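PDB 5HFI: uncharacterized protein, cytosolic disulfide reductase DsbM from Pseudomonas aeruginosa PAO1, which binds glutathione and probably works as a cytosolic disulfide reductase of the thioredoxin superfamily. Local coordinates for residues A100-A105 against A117-A122. Numbering follows the deposited sequence.
Sequences AAVLAA and ARIQRA
V102 and I119 are the nearest CA pair, 8.6 Å apart, between segments 100-105 and 117-122, which belong to two successive helices and run in opposite sense but well skewed. That spacing leaves the backbones well separated here, and one long side chain bridges them. I119 points toward the other helix; its CG1 lies anti to the carbonyl carbon (chi1 -78°), and chi2 of 171° stretches the chain out so that its terminal methyl does the touching. This CD1 comes down over the junction of A101 and V102. A101 meets it with its single methyl, CB and I119 CD1 being 3.9 Å apart, and V102 CG2 is also 3.9 Å from I119 CD1. The side chains of V102 and I119 meet at a slant, and V102 offers just its CG2 branch. Both touches are ordinary van der Waals contacts between buried apolar groups, and the two segments bury a modest 86 Å² in total. Other apolar side chains continue the packing: L136 and F153 against A101, L139 and I130 against I119, M115 and L116 against V102. The I119 side chain lies about 11 Å from that of C17, the glutathione-binding cysteine. In the fold, helices 96-109 and 112-124 form a helical hairpin within the helical insertion between strands 37-42 and 182-186, as in DsbA relatives, and helices 133-142 and 149-157 pack against the pair.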
loop_
_atom_site.group_PDB
_atom_site.type_symbol
_atom_site.label_atom_id
_atom_site.label_comp_id
_atom_site.label_asym_id
_atom_site.label_seq_id
_atom_site.Cartn_x
_atom_site.Cartn_y
_atom_site.Cartn_z
ATOM N N ALA A 100 4.720 -5.740 6.990
ATOM C CA ALA A 100 4.486 -6.966 7.747
ATOM C C ALA A 100 3.033 -7.082 8.190
ATOM O O ALA A 100 2.482 -8.189 8.227
ATOM C CB ALA A 100 5.418 -7.026 8.959
ATOM N N ALA A 101 2.395 -5.957 8.520
ATOM C CA ALA A 101 0.984 -5.991 8.895
ATOM C C ALA A 101 0.113 -6.416 7.718
ATOM O O ALA A 101 -0.859 -7.158 7.894
ATOM C CB ALA A 101 0.548 -4.623 9.423
ATOM N N VAL A 102 0.448 -5.954 6.512
ATOM C CA VAL A 102 -0.285 -6.376 5.322
ATOM C C VAL A 102 -0.095 -7.871 5.093
ATOM O O VAL A 102 -1.054 -8.605 4.824
ATOM C CB VAL A 102 0.166 -5.557 4.098
ATOM C CG1 VAL A 102 -0.370 -6.167 2.815
ATOM C CG2 VAL A 102 -0.262 -4.096 4.240
ATOM N N LEU A 103 1.151 -8.340 5.194
ATOM C CA LEU A 103 1.424 -9.769 5.068
ATOM C C LEU A 103 0.645 -10.575 6.097
ATOM O O LEU A 103 0.063 -11.617 5.770
ATOM C CB LEU A 103 2.922 -10.034 5.222
ATOM C CG LEU A 103 3.825 -9.684 4.041
ATOM C CD1 LEU A 103 5.274 -10.001 4.380
ATOM C CD2 LEU A 103 3.384 -10.441 2.802
ATOM N N ALA A 104 0.627 -10.110 7.350
ATOM C CA ALA A 104 -0.066 -10.840 8.407
ATOM C C ALA A 104 -1.570 -10.872 8.169
ATOM O O ALA A 104 -2.213 -11.909 8.368
ATOM C CB ALA A 104 0.254 -10.219 9.766
ATOM N N ALA A 105 -2.151 -9.744 7.752
ATOM C CA ALA A 105 -3.582 -9.714 7.462
ATOM C C ALA A 105 -3.931 -10.649 6.313
ATOM O O ALA A 105 -4.979 -11.305 6.331
ATOM C CB ALA A 105 -4.026 -8.290 7.141
ATOM N N ALA A 117 -5.242 -0.477 2.806
ATOM C CA ALA A 117 -6.090 0.710 2.742
ATOM C C ALA A 117 -6.285 1.326 4.122
ATOM O O ALA A 117 -6.297 2.556 4.266
ATOM C CB ALA A 117 -7.442 0.358 2.119
ATOM N N ARG A 118 -6.449 0.487 5.149
ATOM C CA ARG A 118 -6.626 1.000 6.506
ATOM C C ARG A 118 -5.346 1.643 7.023
ATOM O O ARG A 118 -5.394 2.680 7.698
ATOM C CB ARG A 118 -7.068 -0.125 7.439
ATOM C CG ARG A 118 -7.346 0.331 8.868
ATOM C CD ARG A 118 -8.569 1.237 8.927
ATOM N NE ARG A 118 -8.734 1.867 10.235
ATOM C CZ ARG A 118 -8.231 3.053 10.565
ATOM N NH1 ARG A 118 -7.524 3.748 9.683
ATOM N NH2 ARG A 118 -8.435 3.547 11.779
ATOM N N ILE A 119 -4.195 1.027 6.728
ATOM C CA ILE A 119 -2.904 1.586 7.125
ATOM C C ILE A 119 -2.716 2.971 6.519
ATOM O O ILE A 119 -2.274 3.912 7.192
ATOM C CB ILE A 119 -1.761 0.639 6.711
ATOM C CG1 ILE A 119 -1.647 -0.540 7.678
ATOM C CG2 ILE A 119 -0.433 1.386 6.618
ATOM C CD1 ILE A 119 -0.680 -1.617 7.207
ATOM N N GLN A 120 -3.045 3.113 5.233
ATOM C CA GLN A 120 -2.859 4.397 4.564
ATOM C C GLN A 120 -3.785 5.457 5.144
ATOM O O GLN A 120 -3.389 6.617 5.290
ATOM C CB GLN A 120 -3.083 4.245 3.060
ATOM C CG GLN A 120 -2.033 3.388 2.369
ATOM C CD GLN A 120 -2.492 2.891 1.013
ATOM O OE1 GLN A 120 -3.660 2.548 0.828
ATOM N NE2 GLN A 120 -1.571 2.838 0.060
ATOM N N ARG A 121 -5.019 5.077 5.487
ATOM C CA ARG A 121 -5.912 6.015 6.159
ATOM C C ARG A 121 -5.365 6.415 7.525
ATOM O O ARG A 121 -5.413 7.593 7.898
ATOM C CB ARG A 121 -7.312 5.413 6.293
ATOM C CG ARG A 121 -8.069 5.282 4.978
ATOM C CD ARG A 121 -9.496 4.800 5.212
ATOM N NE ARG A 121 -10.363 5.080 4.071
ATOM C CZ ARG A 121 -10.756 4.169 3.187
ATOM N NH1 ARG A 121 -10.363 2.908 3.311
ATOM N NH2 ARG A 121 -11.546 4.518 2.179
ATOM N N ALA A 122 -4.836 5.452 8.284
ATOM C CA ALA A 122 -4.279 5.774 9.596
ATOM C C ALA A 122 -3.129 6.767 9.476
ATOM O O ALA A 122 -2.958 7.641 10.334
ATOM C CB ALA A 122 -3.819 4.498 10.299
#